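Long-range contacts in nicotinate phosphoribosyltransferase (Vibrio cholerae, PDB 4HL7), which probably catalyses the ATP-coupled formation of nicotinate ribonucleotide from nicotinate and phosphoribosyl diphosphate, a step in NAD biosynthesis: residues Asn4-Ser9 and Val151-Pro156; Met27-His32 and Leu256-Gly261; Pro83-Thr88 and Asp260-Ile265; Gln146-Val151 and Trp360-Gly365. One frame throughout, in Å; residues are numbered along the deposited sequence.

How the interactions relate
The four contacts form two pairs far apart in space. Interactions 2 and 3 lie with centres about 7 Å apart and end on one continuous run, 256-265, which leaves helix 247-258 and leads to strand 265-267, an outermost strand of the parallel sheet; Gln28 of one bonds to the backbone of 83-88 in the other. Interactions 1 and 4, centres about 12 Å apart, share Val151 in the connection between helices 131-147 and 155-174. About 39 Å separates the centres of interactions 1 and 2, on opposite sides of the chain's centre. In chain order (4-9, 27-32, 83-88, 146-156, 256-265, 360-365) the pairs interleave, and at both places segments distant in sequence meet.

Interaction 1 (Asn4-Ser9 and Val151-Pro156); sequences NPRLFS and VPADLP
The methyl group of Ala153 lies between the side chains of Asn4 and Arg6. Its CB lies 3.5 Å from Arg6 CB and equally close to Asn4 ND2, and it also sits beneath one face of the Arg6 guanidinium, over the centre of that group. A bend at chi3 (26°) turns the arginine chain back over the alanine, and its NH2 reaches the backbone of Asp154 without bonding to it. Leu7 crosses Val151 at about a right angle, with CD1 of Leu7 3.4 Å from Val151 O and 3.9 Å from Val151 CB, while its second methyl, CD2, meets the ring of Pro156.

Polar links between the segments run through water. One water accepts from Asn4 ND2 and donates to Val151 O, 2.7 Å away; another accepts from Ala153 N and, weakly, from the same amide nitrogen. A third donates to both Arg6 O and Ala153 O. The amide is steadied at its other end, for Asn4 OD1 takes the N-H of Arg6 at 2.9 Å in an Asx turn, the donor tilted 27° from the carbonyl plane. Asn4 O in turn accepts from the backbone N of both Leu7 and Phe8. Across the contact, a type I turn from Pro152 to Leu155 presents Ala153 just before helix 155-174.

Leu7 also packs on Phe190, and Phe8 lies against helix 131-147. The N-terminal segment is thereby laid across the connection between helices 131-147 and 155-174, near the start of helix 192-205, which Pro156 touches through Val194.

Interaction 2 (Met27-His32 and Leu256-Gly261); sequences MQAIHH and LTAFDG
Gln28 and Ala29 of helix 21-33 pack against Ala258 and Phe259 in a small buried contact, at the point where helix 247-258 gives way to a loop. The backbones come close because both facing residues are small: the CA atoms of Ala29 and Ala258 are 5.2 Å apart, and methyl meets methyl with CB of Ala29 3.6 Å from CB of Ala258. Phe259 CZ lies 4.2 Å from CB of Ala29.

Gln28 and the phenylalanine run past each other in opposite directions. With CG anti to the backbone N (chi1 166°) and the chain extended beyond it, the glutamine carries its amide along the CD1-CE1 side of the ring, NE2 coming to 3.1 Å from Phe259 CD1. Amide and ring planes differ by 26°, with the nitrogen placed obliquely to the ring.

This contact joins the N-terminal part of the enzyme to the part assigned to the TIM-barrel-like NAPRTase family, helix 21-33 meeting the end of helix 247-258 and the start of the next loop. Only a weak hydrogen bond spans the two segments, from Gln28 NE2 to Ala258 O at 3.4 Å. Stronger partners of the amide lie in the segment 83-88: OE1 accepts from Lys86 N, and NE2 donates to His84 O. Lys86 NZ also bonds to Ala258 O, giving that carbonyl a second donor besides the glutamine. Phe259 meets the ring of Trp255.

Interaction 3 (Pro83-Thr88 and Asp260-Ile265); sequences PHLKAT and DGMLAI
One face of the His84 imidazole is covered by the peptide joining Gly261 to Met262. Gly261 C stands 3.3 Å above the ring plane, over its centre, and Met262 N is at the same height but nearer the rim. Gly261 CA makes a CH-pi contact, 3.5 Å from the ring centroid and 22° off the normal, so the glycine backbone lies directly against the ring. At the edge, close to the ring plane, Asp260 CB approaches His84 ND1.

Met262, a selenomethionine, bends at chi2 and chi3 (67° and 72°), bringing its CE methyl against the side chains of two residues: CE is 3.8 Å from His84 CB and 3.7 Å from Leu85 CD2. Leu85 is further packed on helix 21-33.

Two waters link the backbones and the carboxylate. One donates to His84 O at 2.7 Å and accepts from Asp260 N; the other donates to Asp260 OD2 and, weakly, to Pro83 O.

It is a loop-on-loop contact at the surface, where the residues preceding helix 87-93 meet the connection from helix 247-258 to strand 265-267, an edge strand of the parallel sheet of this TIM-barrel-related family.

Interaction 4 (Gln146-Val151 and Trp360-Gly365); sequences QRWAEV and WRNAAG
A single water ties Glu150 to Asn362: it donates to Glu150 OE2 and to Arg147 O, both 2.8 Å away, and accepts from Asn362 ND2 at 2.9 Å. Three polar groups thus grip this water, which lies 3.4 Å above one face of the Trp148 indole, toward its rim. The other end of the amide is held by its own loop, because Asn362 OD1 accepts from Val366 N and weakly from the N-H groups of Ala364 and Gly365 in the type I turn that starts at Asn362.

Beside these polar groups the two tryptophans meet edge to edge, with Trp148 CE3 3.8 Å from Trp360 CZ3 and each near the plane of the other ring. Glu150 OE2 also lies at the Trp360 edge, its carboxylate 30° from the ring plane; chi1 of 66° and a bend at chi2 direct the chain there. Val151 packs on the Trp360 indole: its CA makes a CH-pi contact over the face of the six-membered ring, 4.3 Å from the centroid, and its CG2 is 3.7 Å from Trp360 CZ3. Asn362 CB closes against Trp148 CZ3 at 3.7 Å.

Tyr368 meets Trp148 edge-to-face, and Pro152 packs on Trp360. The contact therefore fastens the turn leaving helix 131-147, ahead of helix 155-174, to the loop that runs from helix 351-354 to strand 372-380 of the antiparallel sheet.

Interaction 1 (Asn4-Ser9 and Val151-Pro156)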
loop_
_atom_site.group_PDB
_atom_site.type_symbol
_atom_site.label_atom_id
_atom_site.label_comp_id
_atom_site.label_asym_id
_atom_site.label_seq_id
_atom_site.Cartn_x
_atom_site.Cartn_y
_atom_site.Cartn_z
ATOM N N ASN A 4 -0.277 -6.957 -27.304
ATOM C CA ASN A 4 0.244 -8.322 -27.153
ATOM C C ASN A 4 -0.443 -9.020 -25.974
ATOM O O ASN A 4 -0.276 -8.583 -24.842
ATOM C CB ASN A 4 1.751 -8.223 -26.878
ATOM C CG ASN A 4 2.452 -9.570 -26.848
ATOM O OD1 ASN A 4 1.866 -10.591 -26.482
ATOM N ND2 ASN A 4 3.744 -9.570 -27.218
ATOM N N PRO A 5 -1.213 -10.106 -26.244
ATOM C CA PRO A 5 -1.996 -10.795 -25.186
ATOM C C PRO A 5 -1.138 -11.501 -24.118
ATOM O O PRO A 5 -1.649 -11.840 -23.048
ATOM C CB PRO A 5 -2.864 -11.803 -25.974
ATOM C CG PRO A 5 -2.123 -12.035 -27.264
ATOM C CD PRO A 5 -1.322 -10.786 -27.569
ATOM N N ARG A 6 0.160 -11.671 -24.372
ATOM C CA ARG A 6 1.066 -12.199 -23.347
ATOM C C ARG A 6 1.576 -11.116 -22.376
ATOM O O ARG A 6 2.014 -11.425 -21.301
ATOM C CB ARG A 6 2.227 -12.973 -23.973
ATOM C CG ARG A 6 1.822 -14.047 -24.991
ATOM C CD ARG A 6 2.875 -15.149 -25.055
ATOM N NE ARG A 6 3.588 -15.210 -23.775
ATOM C CZ ARG A 6 4.893 -15.428 -23.646
ATOM N NH1 ARG A 6 5.637 -15.626 -24.717
ATOM N NH2 ARG A 6 5.457 -15.433 -22.446
ATOM N N LEU A 7 1.480 -9.850 -22.769
ATOM C CA LEU A 7 1.847 -8.746 -21.900
ATOM C C LEU A 7 0.607 -8.145 -21.231
ATOM O O LEU A 7 0.687 -7.667 -20.085
ATOM C CB LEU A 7 2.539 -7.642 -22.697
ATOM C CG LEU A 7 4.055 -7.403 -22.731
ATOM C CD1 LEU A 7 4.327 -6.054 -23.379
ATOM C CD2 LEU A 7 4.700 -7.466 -21.356
ATOM N N PHE A 8 -0.518 -8.123 -21.958
ATOM C CA PHE A 8 -1.724 -7.434 -21.484
ATOM C C PHE A 8 -2.942 -8.328 -21.676
ATOM O O PHE A 8 -3.171 -8.807 -22.798
ATOM C CB PHE A 8 -1.942 -6.161 -22.270
ATOM C CG PHE A 8 -0.801 -5.208 -22.218
ATOM C CD1 PHE A 8 -0.055 -4.947 -23.367
ATOM C CD2 PHE A 8 -0.465 -4.565 -21.020
ATOM C CE1 PHE A 8 1.021 -4.048 -23.340
ATOM C CE2 PHE A 8 0.592 -3.654 -20.978
ATOM C CZ PHE A 8 1.351 -3.416 -22.151
ATOM N N SER A 9 -3.711 -8.577 -20.600
ATOM C CA SER A 9 -5.010 -9.261 -20.776
ATOM C C SER A 9 -6.059 -8.277 -21.322
ATOM O O SER A 9 -5.824 -7.033 -21.328
ATOM C CB SER A 9 -5.496 -9.856 -19.446
ATOM O OG SER A 9 -5.427 -8.887 -18.375
ATOM N N VAL A 151 7.594 -4.114 -25.383
ATOM C CA VAL A 151 8.408 -4.937 -24.486
ATOM C C VAL A 151 8.256 -6.411 -24.885
ATOM O O VAL A 151 7.155 -6.869 -25.041
ATOM C CB VAL A 151 7.998 -4.741 -23.011
ATOM C CG1 VAL A 151 8.685 -5.759 -22.112
ATOM C CG2 VAL A 151 8.304 -3.315 -22.588
ATOM N N PRO A 152 9.368 -7.156 -25.033
ATOM C CA PRO A 152 9.206 -8.601 -25.332
ATOM C C PRO A 152 8.355 -9.327 -24.266
ATOM O O PRO A 152 8.632 -9.237 -23.065
ATOM C CB PRO A 152 10.639 -9.132 -25.295
ATOM C CG PRO A 152 11.494 -7.926 -25.489
ATOM C CD PRO A 152 10.772 -6.816 -24.759
ATOM N N ALA A 153 7.347 -10.074 -24.706
ATOM C CA ALA A 153 6.385 -10.614 -23.737
ATOM C C ALA A 153 7.025 -11.595 -22.733
ATOM O O ALA A 153 6.559 -11.705 -21.621
ATOM C CB ALA A 153 5.174 -11.226 -24.433
ATOM N N ASP A 154 8.127 -12.244 -23.106
ATOM C CA ASP A 154 8.766 -13.133 -22.146
ATOM C C ASP A 154 9.787 -12.465 -21.216
ATOM O O ASP A 154 10.322 -13.109 -20.343
ATOM C CB ASP A 154 9.387 -14.342 -22.845
ATOM C CG ASP A 154 10.335 -13.958 -23.963
ATOM O OD1 ASP A 154 10.930 -12.853 -23.924
ATOM O OD2 ASP A 154 10.495 -14.782 -24.890
ATOM N N LEU A 155 10.057 -11.182 -21.420
ATOM C CA LEU A 155 11.051 -10.476 -20.575
ATOM C C LEU A 155 10.734 -10.442 -19.080
ATOM O O LEU A 155 11.594 -10.737 -18.280
ATOM C CB LEU A 155 11.319 -9.058 -21.088
ATOM C CG LEU A 155 12.433 -8.303 -20.334
ATOM C CD1 LEU A 155 13.772 -9.056 -20.392
ATOM C CD2 LEU A 155 12.607 -6.941 -20.962
ATOM N N PRO A 156 9.485 -10.066 -18.682
ATOM C CA PRO A 156 9.278 -9.962 -17.253
ATOM C C PRO A 156 9.548 -11.282 -16.537
ATOM O O PRO A 156 10.180 -11.283 -15.475
ATOM C CB PRO A 156 7.786 -9.540 -17.123
ATOM C CG PRO A 156 7.458 -8.940 -18.457
ATOM C CD PRO A 156 8.313 -9.644 -19.465
HETATM O O HOH W 1 5.117 -6.992 -26.817
HETATM O O HOH W 2 6.810 -10.407 -27.649
HETATM O O HOH W 3 4.436 -10.644 -20.220
#

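Interaction 2 (Met27-His32 and Leu256-Gly261)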
loop_
_atom_site.group_PDB
_atom_site.type_symbol
_atom_site.label_atom_id
_atom_site.label_comp_id
_atom_site.label_asym_id
_atom_site.label_seq_id
_atom_site.Cartn_x
_atom_site.Cartn_y
_atom_site.Cartn_z
HETATM N N MSE A 27 -12.339 -0.890 4.654
HETATM C CA MSE A 27 -13.726 -0.467 4.345
HETATM C C MSE A 27 -14.719 -1.004 5.357
HETATM O O MSE A 27 -15.707 -0.331 5.718
HETATM C CB MSE A 27 -14.074 -0.972 2.932
HETATM C CG MSE A 27 -15.453 -0.406 2.507
HETATM SE SE MSE A 27 -15.782 -1.157 0.704
HETATM C CE MSE A 27 -17.580 -0.521 0.256
ATOM N N GLN A 28 -14.519 -2.236 5.814
ATOM C CA GLN A 28 -15.364 -2.738 6.912
ATOM C C GLN A 28 -15.270 -1.904 8.153
ATOM O O GLN A 28 -16.322 -1.624 8.816
ATOM C CB GLN A 28 -15.149 -4.227 7.259
ATOM C CG GLN A 28 -15.817 -4.533 8.624
ATOM C CD GLN A 28 -15.971 -5.978 8.880
ATOM O OE1 GLN A 28 -16.619 -6.691 8.099
ATOM N NE2 GLN A 28 -15.348 -6.457 9.948
ATOM N N ALA A 29 -14.055 -1.493 8.540
ATOM C CA ALA A 29 -13.921 -0.747 9.797
ATOM C C ALA A 29 -14.557 0.630 9.667
ATOM O O ALA A 29 -15.214 1.152 10.574
ATOM C CB ALA A 29 -12.440 -0.600 10.203
ATOM N N ILE A 30 -14.430 1.194 8.484
ATOM C CA ILE A 30 -15.007 2.555 8.188
ATOM C C ILE A 30 -16.547 2.404 8.125
ATOM O O ILE A 30 -17.305 3.269 8.654
ATOM C CB ILE A 30 -14.466 3.097 6.840
ATOM C CG1 ILE A 30 -12.969 3.408 7.007
ATOM C CG2 ILE A 30 -15.206 4.401 6.397
ATOM C CD1 ILE A 30 -12.241 3.446 5.660
ATOM N N HIS A 31 -17.014 1.331 7.514
ATOM C CA HIS A 31 -18.482 1.019 7.454
ATOM C C HIS A 31 -19.060 0.982 8.864
ATOM O O HIS A 31 -20.136 1.529 9.128
ATOM C CB HIS A 31 -18.674 -0.311 6.691
ATOM C CG HIS A 31 -20.011 -0.935 6.821
ATOM N ND1 HIS A 31 -21.017 -0.693 5.947
ATOM C CD2 HIS A 31 -20.489 -1.913 7.713
ATOM C CE1 HIS A 31 -22.095 -1.441 6.281
ATOM N NE2 HIS A 31 -21.768 -2.185 7.359
ATOM N N HIS A 32 -18.323 0.359 9.764
ATOM C CA HIS A 32 -18.791 0.150 11.118
ATOM C C HIS A 32 -18.779 1.415 11.932
ATOM O O HIS A 32 -19.800 1.751 12.586
ATOM C CB HIS A 32 -17.916 -0.933 11.783
ATOM C CG HIS A 32 -18.421 -1.333 13.139
ATOM N ND1 HIS A 32 -19.432 -2.230 13.304
ATOM C CD2 HIS A 32 -18.067 -0.884 14.412
ATOM C CE1 HIS A 32 -19.694 -2.360 14.621
ATOM N NE2 HIS A 32 -18.876 -1.513 15.300
ATOM N N LEU A 256 -8.783 -2.916 16.476
ATOM C CA LEU A 256 -9.086 -4.107 17.282
ATOM C C LEU A 256 -10.599 -4.276 17.570
ATOM O O LEU A 256 -11.090 -5.382 17.636
ATOM C CB LEU A 256 -8.333 -4.033 18.600
ATOM C CG LEU A 256 -6.786 -4.049 18.401
ATOM C CD1 LEU A 256 -6.096 -3.939 19.783
ATOM C CD2 LEU A 256 -6.173 -5.204 17.546
ATOM N N THR A 257 -11.334 -3.178 17.694
ATOM C CA THR A 257 -12.791 -3.286 18.012
ATOM C C THR A 257 -13.657 -3.357 16.754
ATOM O O THR A 257 -14.875 -3.544 16.852
ATOM C CB THR A 257 -13.253 -2.178 18.940
ATOM O OG1 THR A 257 -12.871 -0.934 18.423
ATOM C CG2 THR A 257 -12.582 -2.344 20.327
ATOM N N ALA A 258 -13.016 -3.189 15.594
ATOM C CA ALA A 258 -13.690 -3.319 14.277
ATOM C C ALA A 258 -13.881 -4.773 13.858
ATOM O O ALA A 258 -14.729 -5.054 13.037
ATOM C CB ALA A 258 -12.883 -2.574 13.233
ATOM N N PHE A 259 -13.080 -5.690 14.413
ATOM C CA PHE A 259 -13.045 -7.115 13.954
ATOM C C PHE A 259 -12.845 -8.024 15.160
ATOM O O PHE A 259 -12.142 -7.620 16.106
ATOM C CB PHE A 259 -11.851 -7.380 13.024
ATOM C CG PHE A 259 -11.686 -6.379 11.865
ATOM C CD1 PHE A 259 -12.301 -6.612 10.626
ATOM C CD2 PHE A 259 -10.823 -5.276 11.975
ATOM C CE1 PHE A 259 -12.098 -5.699 9.555
ATOM C CE2 PHE A 259 -10.590 -4.383 10.916
ATOM C CZ PHE A 259 -11.264 -4.583 9.696
ATOM N N ASP A 260 -13.359 -9.268 15.116
ATOM C CA ASP A 260 -13.001 -10.238 16.209
ATOM C C ASP A 260 -11.500 -10.563 16.283
ATOM O O ASP A 260 -10.915 -10.605 17.364
ATOM C CB ASP A 260 -13.735 -11.571 16.030
ATOM C CG ASP A 260 -15.213 -11.451 16.257
ATOM O OD1 ASP A 260 -15.593 -10.457 16.856
ATOM O OD2 ASP A 260 -15.988 -12.377 15.856
ATOM N N GLY A 261 -10.897 -10.840 15.118
ATOM C CA GLY A 261 -9.560 -11.411 15.075
ATOM C C GLY A 261 -8.792 -11.119 13.798
ATOM O O GLY A 261 -7.872 -11.859 13.486
#

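Interaction 3 (Pro83-Thr88 and Asp260-Ile265)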
loop_
_atom_site.group_PDB
_atom_site.type_symbol
_atom_site.label_atom_id
_atom_site.label_comp_id
_atom_site.label_asym_id
_atom_site.label_seq_id
_atom_site.Cartn_x
_atom_site.Cartn_y
_atom_site.Cartn_z
ATOM N N PRO A 83 -12.763 -14.480 7.060
ATOM C CA PRO A 83 -13.762 -14.753 8.095
ATOM C C PRO A 83 -13.955 -13.633 9.131
ATOM O O PRO A 83 -14.974 -13.608 9.820
ATOM C CB PRO A 83 -13.226 -16.042 8.777
ATOM C CG PRO A 83 -11.777 -16.011 8.533
ATOM C CD PRO A 83 -11.564 -15.358 7.175
ATOM N N HIS A 84 -13.005 -12.711 9.213
ATOM C CA HIS A 84 -13.162 -11.554 10.106
ATOM C C HIS A 84 -13.974 -10.406 9.551
ATOM O O HIS A 84 -14.273 -9.472 10.272
ATOM C CB HIS A 84 -11.809 -11.124 10.717
ATOM C CG HIS A 84 -11.260 -12.191 11.625
ATOM N ND1 HIS A 84 -11.886 -12.539 12.767
ATOM C CD2 HIS A 84 -10.237 -13.109 11.434
ATOM C CE1 HIS A 84 -11.250 -13.610 13.307
ATOM N NE2 HIS A 84 -10.245 -13.952 12.494
ATOM N N LEU A 85 -14.347 -10.496 8.261
ATOM C CA LEU A 85 -15.366 -9.614 7.689
ATOM C C LEU A 85 -16.797 -9.985 8.180
ATOM O O LEU A 85 -17.160 -11.137 8.189
ATOM C CB LEU A 85 -15.281 -9.630 6.148
ATOM C CG LEU A 85 -13.896 -9.072 5.652
ATOM C CD1 LEU A 85 -13.902 -9.069 4.123
ATOM C CD2 LEU A 85 -13.596 -7.701 6.186
ATOM N N LYS A 86 -17.555 -8.992 8.611
ATOM C CA LYS A 86 -18.859 -9.253 9.228
ATOM C C LYS A 86 -19.860 -9.603 8.102
ATOM O O LYS A 86 -19.806 -9.011 7.014
ATOM C CB LYS A 86 -19.330 -8.052 10.019
ATOM C CG LYS A 86 -18.523 -7.732 11.286
ATOM C CD LYS A 86 -18.946 -6.369 11.791
ATOM C CE LYS A 86 -18.596 -6.129 13.272
ATOM N NZ LYS A 86 -17.149 -6.286 13.517
ATOM N N ALA A 87 -20.712 -10.611 8.332
ATOM C CA ALA A 87 -21.785 -10.950 7.371
ATOM C C ALA A 87 -22.635 -9.716 6.930
ATOM O O ALA A 87 -23.051 -9.631 5.749
ATOM C CB ALA A 87 -22.684 -12.024 7.969
ATOM N N THR A 88 -22.968 -8.828 7.866
ATOM C CA THR A 88 -23.734 -7.616 7.552
ATOM C C THR A 88 -22.980 -6.724 6.578
ATOM O O THR A 88 -23.579 -6.174 5.628
ATOM C CB THR A 88 -24.141 -6.768 8.782
ATOM O OG1 THR A 88 -22.996 -6.501 9.607
ATOM C CG2 THR A 88 -25.248 -7.517 9.606
ATOM N N ASP A 260 -13.359 -9.268 15.116
ATOM C CA ASP A 260 -13.001 -10.238 16.209
ATOM C C ASP A 260 -11.500 -10.563 16.283
ATOM O O ASP A 260 -10.915 -10.605 17.364
ATOM C CB ASP A 260 -13.735 -11.571 16.030
ATOM C CG ASP A 260 -15.213 -11.451 16.257
ATOM O OD1 ASP A 260 -15.593 -10.457 16.856
ATOM O OD2 ASP A 260 -15.988 -12.377 15.856
ATOM N N GLY A 261 -10.897 -10.840 15.118
ATOM C CA GLY A 261 -9.560 -11.411 15.075
ATOM C C GLY A 261 -8.792 -11.119 13.798
ATOM O O GLY A 261 -7.872 -11.859 13.486
HETATM N N MSE A 262 -9.177 -10.050 13.066
HETATM C CA MSE A 262 -8.452 -9.649 11.833
HETATM C C MSE A 262 -6.969 -9.507 12.128
HETATM O O MSE A 262 -6.579 -8.918 13.149
HETATM C CB MSE A 262 -9.046 -8.339 11.284
HETATM C CG MSE A 262 -8.341 -7.624 10.097
HETATM SE SE MSE A 262 -8.570 -8.866 8.575
HETATM C CE MSE A 262 -10.541 -8.687 8.122
ATOM N N LEU A 263 -6.132 -10.001 11.208
ATOM C CA LEU A 263 -4.675 -9.649 11.261
ATOM C C LEU A 263 -4.459 -8.158 11.593
ATOM O O LEU A 263 -5.092 -7.249 11.023
ATOM C CB LEU A 263 -3.976 -10.052 9.981
ATOM C CG LEU A 263 -2.448 -9.807 9.870
ATOM C CD1 LEU A 263 -1.737 -10.814 10.780
ATOM C CD2 LEU A 263 -2.035 -9.978 8.420
ATOM N N ALA A 264 -3.579 -7.911 12.552
ATOM C CA ALA A 264 -3.330 -6.583 13.019
ATOM C C ALA A 264 -1.857 -6.300 12.943
ATOM O O ALA A 264 -1.072 -6.719 13.843
ATOM C CB ALA A 264 -3.827 -6.422 14.431
ATOM N N ILE A 265 -1.453 -5.686 11.847
ATOM C CA ILE A 265 -0.049 -5.264 11.695
ATOM C C ILE A 265 -0.052 -3.758 11.519
ATOM O O ILE A 265 -0.543 -3.275 10.509
ATOM C CB ILE A 265 0.620 -5.920 10.444
ATOM C CG1 ILE A 265 0.686 -7.455 10.584
ATOM C CG2 ILE A 265 2.050 -5.352 10.217
ATOM C CD1 ILE A 265 1.598 -7.950 11.718
HETATM O O HOH W 4 -15.032 -13.321 13.154
HETATM O O HOH W 5 -14.957 -9.749 12.829
#

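Interaction 4 (Gln146-Val151 and Trp360-Gly365)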
loop_
_atom_site.group_PDB
_atom_site.type_symbol
_atom_site.label_atom_id
_atom_site.label_comp_id
_atom_site.label_asym_id
_atom_site.label_seq_id
_atom_site.Cartn_x
_atom_site.Cartn_y
_atom_site.Cartn_z
ATOM N N GLN A 146 0.347 2.177 -23.640
ATOM C CA GLN A 146 0.513 3.289 -24.570
ATOM C C GLN A 146 1.967 3.520 -24.950
ATOM O O GLN A 146 2.276 3.843 -26.125
ATOM C CB GLN A 146 -0.114 4.549 -24.046
ATOM C CG GLN A 146 -1.520 4.670 -24.578
ATOM C CD GLN A 146 -2.271 5.880 -24.097
ATOM O OE1 GLN A 146 -3.456 5.777 -23.839
ATOM N NE2 GLN A 146 -1.609 7.051 -24.036
ATOM N N ARG A 147 2.855 3.291 -23.985
ATOM C CA ARG A 147 4.265 3.688 -24.126
ATOM C C ARG A 147 5.277 2.550 -24.120
ATOM O O ARG A 147 6.417 2.744 -24.552
ATOM C CB ARG A 147 4.596 4.756 -23.106
ATOM C CG ARG A 147 3.791 6.014 -23.368
ATOM C CD ARG A 147 3.861 6.991 -22.227
ATOM N NE ARG A 147 3.124 8.227 -22.546
ATOM C CZ ARG A 147 3.205 9.335 -21.818
ATOM N NH1 ARG A 147 2.513 10.416 -22.151
ATOM N NH2 ARG A 147 3.976 9.363 -20.750
ATOM N N TRP A 148 4.877 1.345 -23.689
ATOM C CA TRP A 148 5.814 0.236 -23.550
ATOM C C TRP A 148 5.260 -1.010 -24.111
ATOM O O TRP A 148 5.504 -2.095 -23.617
ATOM C CB TRP A 148 6.223 0.063 -22.074
ATOM C CG TRP A 148 7.004 1.269 -21.637
ATOM C CD1 TRP A 148 6.530 2.461 -21.062
ATOM C CD2 TRP A 148 8.439 1.489 -21.856
ATOM N NE1 TRP A 148 7.556 3.348 -20.890
ATOM C CE2 TRP A 148 8.728 2.828 -21.367
ATOM C CE3 TRP A 148 9.488 0.693 -22.358
ATOM C CZ2 TRP A 148 10.016 3.337 -21.347
ATOM C CZ3 TRP A 148 10.787 1.238 -22.387
ATOM C CH2 TRP A 148 11.034 2.539 -21.907
ATOM N N ALA A 149 4.459 -0.854 -25.156
ATOM C CA ALA A 149 3.713 -1.953 -25.740
ATOM C C ALA A 149 4.642 -2.952 -26.444
ATOM O O ALA A 149 4.328 -4.139 -26.556
ATOM C CB ALA A 149 2.641 -1.398 -26.689
ATOM N N GLU A 150 5.832 -2.510 -26.835
ATOM C CA GLU A 150 6.744 -3.405 -27.583
ATOM C C GLU A 150 7.708 -4.252 -26.696
ATOM O O GLU A 150 8.542 -5.046 -27.201
ATOM C CB GLU A 150 7.455 -2.625 -28.723
ATOM C CG GLU A 150 8.433 -1.517 -28.278
ATOM C CD GLU A 150 7.909 -0.535 -27.192
ATOM O OE1 GLU A 150 6.716 -0.104 -27.219
ATOM O OE2 GLU A 150 8.712 -0.169 -26.305
ATOM N N VAL A 151 7.594 -4.114 -25.383
ATOM C CA VAL A 151 8.408 -4.937 -24.486
ATOM C C VAL A 151 8.256 -6.411 -24.885
ATOM O O VAL A 151 7.155 -6.869 -25.041
ATOM C CB VAL A 151 7.998 -4.741 -23.011
ATOM C CG1 VAL A 151 8.685 -5.759 -22.112
ATOM C CG2 VAL A 151 8.304 -3.315 -22.588
ATOM N N TRP A 360 15.585 -2.572 -19.222
ATOM C CA TRP A 360 15.361 -2.780 -20.635
ATOM C C TRP A 360 15.258 -1.470 -21.410
ATOM O O TRP A 360 14.531 -0.599 -21.022
ATOM C CB TRP A 360 14.089 -3.597 -20.845
ATOM C CG TRP A 360 13.915 -3.951 -22.310
ATOM C CD1 TRP A 360 14.602 -4.914 -23.031
ATOM C CD2 TRP A 360 12.979 -3.346 -23.265
ATOM N NE1 TRP A 360 14.170 -4.940 -24.356
ATOM C CE2 TRP A 360 13.162 -4.048 -24.533
ATOM C CE3 TRP A 360 12.026 -2.355 -23.180
ATOM C CZ2 TRP A 360 12.445 -3.718 -25.662
ATOM C CZ3 TRP A 360 11.281 -2.047 -24.310
ATOM C CH2 TRP A 360 11.489 -2.711 -25.525
ATOM N N ARG A 361 15.981 -1.332 -22.518
ATOM C CA ARG A 361 15.914 -0.084 -23.294
ATOM C C ARG A 361 14.962 -0.293 -24.460
ATOM O O ARG A 361 15.055 -1.328 -25.170
ATOM C CB ARG A 361 17.302 0.302 -23.874
ATOM C CG ARG A 361 18.324 0.789 -22.856
ATOM C CD ARG A 361 19.696 1.165 -23.480
ATOM N NE ARG A 361 20.580 1.617 -22.395
ATOM C CZ ARG A 361 20.541 2.846 -21.829
ATOM N NH1 ARG A 361 19.726 3.793 -22.297
ATOM N NH2 ARG A 361 21.337 3.139 -20.804
ATOM N N ASN A 362 14.129 0.712 -24.745
ATOM C CA ASN A 362 13.310 0.656 -25.944
ATOM C C ASN A 362 14.146 0.935 -27.195
ATOM O O ASN A 362 15.373 1.146 -27.092
ATOM C CB ASN A 362 12.098 1.598 -25.828
ATOM C CG ASN A 362 12.481 3.075 -25.894
ATOM O OD1 ASN A 362 13.617 3.443 -26.270
ATOM N ND2 ASN A 362 11.527 3.934 -25.555
ATOM N N ALA A 363 13.508 0.938 -28.367
ATOM C CA ALA A 363 14.229 1.042 -29.631
ATOM C C ALA A 363 14.966 2.384 -29.720
ATOM O O ALA A 363 15.954 2.507 -30.442
ATOM C CB ALA A 363 13.284 0.884 -30.820
ATOM N N ALA A 364 14.467 3.385 -29.006
ATOM C CA ALA A 364 15.111 4.691 -29.028
ATOM C C ALA A 364 16.213 4.780 -27.964
ATOM O O ALA A 364 16.954 5.763 -27.921
ATOM C CB ALA A 364 14.091 5.818 -28.876
ATOM N N GLY A 365 16.334 3.745 -27.138
ATOM C CA GLY A 365 17.473 3.593 -26.234
ATOM C C GLY A 365 17.170 4.095 -24.858
ATOM O O GLY A 365 18.073 4.259 -24.021
HETATM O O HOH W 6 9.116 2.404 -25.337
#